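PDB 4HR6: lectin from Trichosanthes anguina, which probably binds carbohydrate as a nontoxic, three-chain seed lectin homologous to the type II ribosome-inactivating proteins, this chain belonging to their ribosome-inactivating family. Local coordinates for residues B[12-17]-B[94-99]; B[25-30]-B[39-44]. One frame throughout, in Å; residues are numbered along the deposited sequence.

Contact 1: B[12-17]-B[94-99]; sequences KDESIT and NLFNAD
Side-chain packing without a hydrogen bond across it joins the start of strand 15-21 to the C-terminal end of helix 85-96, where Glu14 and Ile16 meet Phe96 and Leu95. The aliphatic part of Glu14 does the work of a hydrocarbon: its CB lies 3.7 Å from the centroid of the Phe96 ring, over one face and offset toward the rim, a CH-pi contact. The ring reaches the strand because its CG stands anti to the backbone N (chi1 -175°), and Ser15 O meets its edge in plane, 3.5 Å from CD1, where the C-H groups carry slight positive charge. The Glu14 carboxylate stays beside the ring at CD2; OE2 forms a salt bridge with Lys12 NZ (2.9 Å), which probably balances its charge, and OE1 is hydrogen-bonded to the hydroxyls of Ser93 and Ser10. This is a helix packed against a sheet of the ribosome-inactivating protein fold, and the helix closes in a Schellman motif with Ala98 at positive phi. Deeper in, branched apolar chains suit the buried place: Ile16 CD1 presses on Leu95 CD1 at a tight 3.4 Å, while Ile16 CG2 sits 4.1 Å from Phe96 CB. Helix 103-119 also packs on Leu95.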
loop_
_atom_site.group_PDB
_atom_site.type_symbol
_atom_site.label_atom_id
_atom_site.label_comp_id
_atom_site.label_asym_id
_atom_site.label_seq_id
_atom_site.Cartn_x
_atom_site.Cartn_y
_atom_site.Cartn_z
ATOM N N LYS B 12 -18.267 -5.012 -29.746
ATOM C CA LYS B 12 -19.084 -4.621 -30.902
ATOM C C LYS B 12 -18.569 -3.345 -31.582
ATOM O O LYS B 12 -19.249 -2.799 -32.442
ATOM C CB LYS B 12 -20.540 -4.413 -30.483
ATOM C CG LYS B 12 -21.229 -5.672 -29.974
ATOM C CD LYS B 12 -22.471 -5.363 -29.136
ATOM C CE LYS B 12 -23.568 -4.692 -29.948
ATOM N NZ LYS B 12 -24.679 -4.174 -29.089
ATOM N N ASP B 13 -17.383 -2.875 -31.192
ATOM C CA ASP B 13 -16.843 -1.574 -31.629
ATOM C C ASP B 13 -17.719 -0.352 -31.321
ATOM O O ASP B 13 -17.720 0.603 -32.061
ATOM C CB ASP B 13 -16.500 -1.603 -33.119
ATOM C CG ASP B 13 -15.277 -2.410 -33.397
ATOM O OD1 ASP B 13 -14.183 -1.944 -33.005
ATOM O OD2 ASP B 13 -15.416 -3.507 -33.993
ATOM N N GLU B 14 -18.465 -0.398 -30.228
ATOM C CA GLU B 14 -19.177 0.757 -29.739
ATOM C C GLU B 14 -18.241 1.488 -28.771
ATOM O O GLU B 14 -17.720 0.877 -27.829
ATOM C CB GLU B 14 -20.422 0.321 -28.991
ATOM C CG GLU B 14 -21.378 -0.593 -29.750
ATOM C CD GLU B 14 -22.190 -1.475 -28.808
ATOM O OE1 GLU B 14 -21.594 -2.055 -27.846
ATOM O OE2 GLU B 14 -23.417 -1.590 -29.026
ATOM N N SER B 15 -18.039 2.787 -28.982
ATOM C CA SER B 15 -17.192 3.599 -28.096
ATOM C C SER B 15 -18.007 4.588 -27.272
ATOM O O SER B 15 -18.935 5.218 -27.775
ATOM C CB SER B 15 -16.165 4.357 -28.909
ATOM O OG SER B 15 -15.126 3.494 -29.306
ATOM N N ILE B 16 -17.676 4.704 -25.992
ATOM C CA ILE B 16 -18.175 5.802 -25.170
ATOM C C ILE B 16 -17.006 6.648 -24.683
ATOM O O ILE B 16 -15.893 6.154 -24.555
ATOM C CB ILE B 16 -18.979 5.317 -23.966
ATOM C CG1 ILE B 16 -18.093 4.559 -22.967
ATOM C CG2 ILE B 16 -20.152 4.448 -24.431
ATOM C CD1 ILE B 16 -18.831 4.175 -21.706
ATOM N N THR B 17 -17.266 7.928 -24.444
ATOM C CA THR B 17 -16.273 8.809 -23.876
ATOM C C THR B 17 -16.747 9.229 -22.499
ATOM O O THR B 17 -17.828 9.786 -22.347
ATOM C CB THR B 17 -16.062 10.056 -24.737
ATOM O OG1 THR B 17 -15.518 9.662 -25.988
ATOM C CG2 THR B 17 -15.084 11.006 -24.081
ATOM N N ASN B 94 -24.473 -0.982 -22.753
ATOM C CA ASN B 94 -25.629 -0.383 -22.133
ATOM C C ASN B 94 -25.542 1.147 -22.083
ATOM O O ASN B 94 -26.558 1.833 -22.241
ATOM C CB ASN B 94 -25.812 -0.892 -20.707
ATOM C CG ASN B 94 -26.101 -2.373 -20.640
ATOM O OD1 ASN B 94 -26.771 -2.940 -21.501
ATOM N ND2 ASN B 94 -25.577 -3.016 -19.609
ATOM N N LEU B 95 -24.346 1.662 -21.789
ATOM C CA LEU B 95 -24.100 3.103 -21.823
ATOM C C LEU B 95 -24.226 3.632 -23.246
ATOM O O LEU B 95 -24.795 4.686 -23.454
ATOM C CB LEU B 95 -22.711 3.460 -21.290
ATOM C CG LEU B 95 -22.394 3.384 -19.794
ATOM C CD1 LEU B 95 -21.325 4.398 -19.394
ATOM C CD2 LEU B 95 -23.606 3.560 -18.931
ATOM N N PHE B 96 -23.678 2.905 -24.205
ATOM C CA PHE B 96 -23.754 3.302 -25.603
ATOM C C PHE B 96 -25.189 3.436 -26.105
ATOM O O PHE B 96 -25.499 4.400 -26.808
ATOM C CB PHE B 96 -23.001 2.327 -26.486
ATOM C CG PHE B 96 -22.934 2.745 -27.931
ATOM C CD1 PHE B 96 -21.951 3.610 -28.370
ATOM C CD2 PHE B 96 -23.852 2.261 -28.849
ATOM C CE1 PHE B 96 -21.875 3.984 -29.697
ATOM C CE2 PHE B 96 -23.794 2.644 -30.179
ATOM C CZ PHE B 96 -22.795 3.506 -30.604
ATOM N N ASN B 97 -26.055 2.502 -25.703
ATOM C CA ASN B 97 -27.466 2.528 -26.061
ATOM C C ASN B 97 -28.286 3.395 -25.136
ATOM O O ASN B 97 -29.492 3.528 -25.335
ATOM C CB ASN B 97 -28.048 1.110 -26.007
ATOM C CG ASN B 97 -27.358 0.159 -26.970
ATOM O OD1 ASN B 97 -27.087 -0.990 -26.635
ATOM N ND2 ASN B 97 -27.064 0.641 -28.163
ATOM N N ALA B 98 -27.650 3.937 -24.095
ATOM C CA ALA B 98 -28.338 4.759 -23.105
ATOM C C ALA B 98 -29.586 4.063 -22.573
ATOM O O ALA B 98 -30.639 4.663 -22.415
ATOM C CB ALA B 98 -28.676 6.126 -23.680
ATOM N N ASP B 99 -29.433 2.793 -22.231
ATOM C CA ASP B 99 -30.539 2.008 -21.708
ATOM C C ASP B 99 -30.827 2.359 -20.260
ATOM O O ASP B 99 -30.066 1.983 -19.376
ATOM C CB ASP B 99 -30.211 0.525 -21.830
ATOM C CG ASP B 99 -31.417 -0.339 -21.683
ATOM O OD1 ASP B 99 -31.431 -1.372 -22.360
ATOM O OD2 ASP B 99 -32.345 0.009 -20.907
#

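Contact 2: B[25-30]-B[39-44]; sequences MVAVAY and YFFLNA
The Phe40 ring carries the methyl of Ala29 over one face, CB standing 3.7 Å from the centroid and almost above the centre. Ala29 suits this place because a single methyl lets the ring lie close against the strand; Phe40 also stacks with Phe49 of helix 46-51. The Phe41 ring instead turns an edge to the backbone of 25-30, with the Val28 carbonyl carbon in its plane; its CD1 approaches Ala27 O at 3.4 Å, and its CE1 the small side chain of Ala27. Tyr30 and Tyr39 have nearly parallel rings, planes 23° apart, but displaced along their planes, leaving little of one ring above the other, with Tyr30 CZ 3.7 Å from Tyr39 CD1. With its CG between the backbone N and the carbonyl carbon (chi1 84°), the Tyr30 ring leans over toward its neighbour, and its hydroxyl is probably hydrogen-bonded to Leu95 O.

Between the Phe40 ring on one face of the sheet and the two tyrosine rings on the other, the backbones are paired. Tyr30 and Tyr39 form a hydrogen-bonded pair, each N bound to the other's O, both bonds 3.0 Å. Ala29 and Phe40 make the neighbouring non-hydrogen-bonded pair, where Ala29 CA lies only 3.1 Å from Tyr39 O. Farther along, Phe41 N reaches Val28 O, tilted 35° from the carbonyl plane. There 39-44 leaves the strand in a type I turn from Phe41 to Ala44, closed by Ala44 N on Phe41 O, which brings the Ala44 methyl to Val28 CB. A compact alanine fits where the returning turn meets the strand. The antiparallel pairing belongs to a beta hairpin of strands 26-32 and 37-40, within the mixed sheet of the ribosome-inactivating protein fold.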
loop_
_atom_site.group_PDB
_atom_site.type_symbol
_atom_site.label_atom_id
_atom_site.label_comp_id
_atom_site.label_asym_id
_atom_site.label_seq_id
_atom_site.Cartn_x
_atom_site.Cartn_y
_atom_site.Cartn_z
ATOM N N MET B 25 -11.585 13.084 -8.605
ATOM C CA MET B 25 -11.506 11.817 -9.308
ATOM C C MET B 25 -12.833 11.052 -9.324
ATOM O O MET B 25 -12.912 9.891 -8.916
ATOM C CB MET B 25 -10.359 10.944 -8.774
ATOM C CG MET B 25 -9.767 10.074 -9.892
ATOM S SD MET B 25 -8.491 8.954 -9.325
ATOM C CE MET B 25 -8.453 7.814 -10.708
ATOM N N VAL B 26 -13.874 11.725 -9.799
ATOM C CA VAL B 26 -15.158 11.084 -10.014
ATOM C C VAL B 26 -15.556 11.254 -11.469
ATOM O O VAL B 26 -15.179 12.237 -12.119
ATOM C CB VAL B 26 -16.284 11.666 -9.133
ATOM C CG1 VAL B 26 -16.051 11.315 -7.671
ATOM C CG2 VAL B 26 -16.409 13.184 -9.325
ATOM N N ALA B 27 -16.339 10.301 -11.955
ATOM C CA ALA B 27 -16.970 10.407 -13.251
ATOM C C ALA B 27 -18.091 11.436 -13.178
ATOM O O ALA B 27 -18.876 11.414 -12.266
ATOM C CB ALA B 27 -17.523 9.057 -13.662
ATOM N N VAL B 28 -18.145 12.347 -14.131
ATOM C CA VAL B 28 -19.194 13.380 -14.132
ATOM C C VAL B 28 -20.161 13.322 -15.311
ATOM O O VAL B 28 -21.274 13.833 -15.221
ATOM C CB VAL B 28 -18.598 14.807 -14.061
ATOM C CG1 VAL B 28 -17.737 14.958 -12.833
ATOM C CG2 VAL B 28 -17.796 15.147 -15.294
ATOM N N ALA B 29 -19.716 12.782 -16.434
ATOM C CA ALA B 29 -20.528 12.747 -17.631
ATOM C C ALA B 29 -19.971 11.752 -18.618
ATOM O O ALA B 29 -18.813 11.345 -18.512
ATOM C CB ALA B 29 -20.545 14.122 -18.290
ATOM N N TYR B 30 -20.796 11.365 -19.585
ATOM C CA TYR B 30 -20.292 10.618 -20.738
ATOM C C TYR B 30 -21.087 10.935 -21.989
ATOM O O TYR B 30 -22.201 11.452 -21.911
ATOM C CB TYR B 30 -20.319 9.096 -20.493
ATOM C CG TYR B 30 -21.643 8.408 -20.776
ATOM C CD1 TYR B 30 -21.868 7.736 -21.985
ATOM C CD2 TYR B 30 -22.650 8.413 -19.845
ATOM C CE1 TYR B 30 -23.069 7.091 -22.238
ATOM C CE2 TYR B 30 -23.856 7.791 -20.087
ATOM C CZ TYR B 30 -24.053 7.128 -21.282
ATOM O OH TYR B 30 -25.243 6.514 -21.500
ATOM N N TYR B 39 -24.786 12.716 -21.146
ATOM C CA TYR B 39 -25.467 12.412 -19.895
ATOM C C TYR B 39 -24.585 12.815 -18.740
ATOM O O TYR B 39 -23.403 12.492 -18.713
ATOM C CB TYR B 39 -25.833 10.935 -19.832
ATOM C CG TYR B 39 -26.661 10.502 -21.003
ATOM C CD1 TYR B 39 -26.057 10.115 -22.178
ATOM C CD2 TYR B 39 -28.045 10.533 -20.948
ATOM C CE1 TYR B 39 -26.800 9.751 -23.274
ATOM C CE2 TYR B 39 -28.803 10.175 -22.046
ATOM C CZ TYR B 39 -28.165 9.777 -23.209
ATOM O OH TYR B 39 -28.884 9.409 -24.328
ATOM N N PHE B 40 -25.171 13.561 -17.810
ATOM C CA PHE B 40 -24.445 14.180 -16.718
ATOM C C PHE B 40 -25.044 13.660 -15.441
ATOM O O PHE B 40 -26.268 13.525 -15.348
ATOM C CB PHE B 40 -24.597 15.703 -16.756
ATOM C CG PHE B 40 -23.702 16.377 -17.745
ATOM C CD1 PHE B 40 -23.964 16.306 -19.097
ATOM C CD2 PHE B 40 -22.593 17.094 -17.322
ATOM C CE1 PHE B 40 -23.132 16.941 -20.010
ATOM C CE2 PHE B 40 -21.751 17.715 -18.226
ATOM C CZ PHE B 40 -22.024 17.645 -19.578
ATOM N N PHE B 41 -24.190 13.359 -14.464
ATOM C CA PHE B 41 -24.682 13.036 -13.131
ATOM C C PHE B 41 -25.329 14.264 -12.524
ATOM O O PHE B 41 -24.938 15.388 -12.804
ATOM C CB PHE B 41 -23.548 12.531 -12.227
ATOM C CG PHE B 41 -23.131 11.114 -12.522
ATOM C CD1 PHE B 41 -22.086 10.852 -13.384
ATOM C CD2 PHE B 41 -23.815 10.049 -11.967
ATOM C CE1 PHE B 41 -21.709 9.555 -13.681
ATOM C CE2 PHE B 41 -23.444 8.742 -12.259
ATOM C CZ PHE B 41 -22.387 8.495 -13.116
ATOM N N LEU B 42 -26.303 14.009 -11.664
ATOM C CA LEU B 42 -27.076 15.018 -10.993
ATOM C C LEU B 42 -26.173 15.971 -10.178
ATOM O O LEU B 42 -26.460 17.148 -10.061
ATOM C CB LEU B 42 -28.100 14.319 -10.108
ATOM C CG LEU B 42 -29.185 15.117 -9.389
ATOM C CD1 LEU B 42 -29.946 16.028 -10.352
ATOM C CD2 LEU B 42 -30.118 14.127 -8.712
ATOM N N ASN B 43 -25.069 15.464 -9.648
ATOM C CA ASN B 43 -24.175 16.281 -8.866
ATOM C C ASN B 43 -22.919 16.637 -9.617
ATOM O O ASN B 43 -21.932 17.024 -9.013
ATOM C CB ASN B 43 -23.845 15.581 -7.553
ATOM C CG ASN B 43 -23.021 14.330 -7.755
ATOM O OD1 ASN B 43 -23.153 13.659 -8.765
ATOM N ND2 ASN B 43 -22.180 14.013 -6.798
ATOM N N ALA B 44 -22.925 16.533 -10.939
ATOM C CA ALA B 44 -21.774 17.030 -11.693
ATOM C C ALA B 44 -21.564 18.497 -11.349
ATOM O O ALA B 44 -22.546 19.243 -11.197
ATOM C CB ALA B 44 -21.985 16.901 -13.185
#

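How the contacts relate
Contact 2 is the more buried of the two and lies nearer the centre of the chain; contact 1 is partly buried, with exposed Asn97 at its margin. Both use aromatic rings, but backbone hydrogen bonds set them apart: they join neighbouring strands in contact 2, whereas in contact 1 a helix end meets a strand mostly through side chains, with no hydrogen bond between the segments. The same sheet underlies both, since strands 15-21 and 26-32 are adjacent in it, and along the sequence 25-30 and 39-44 fall inside the loop that contact 1 closes. Tyr30 joins the two contacts through its hydroxyl, and the Ala98 methyl packs on Tyr39 OH.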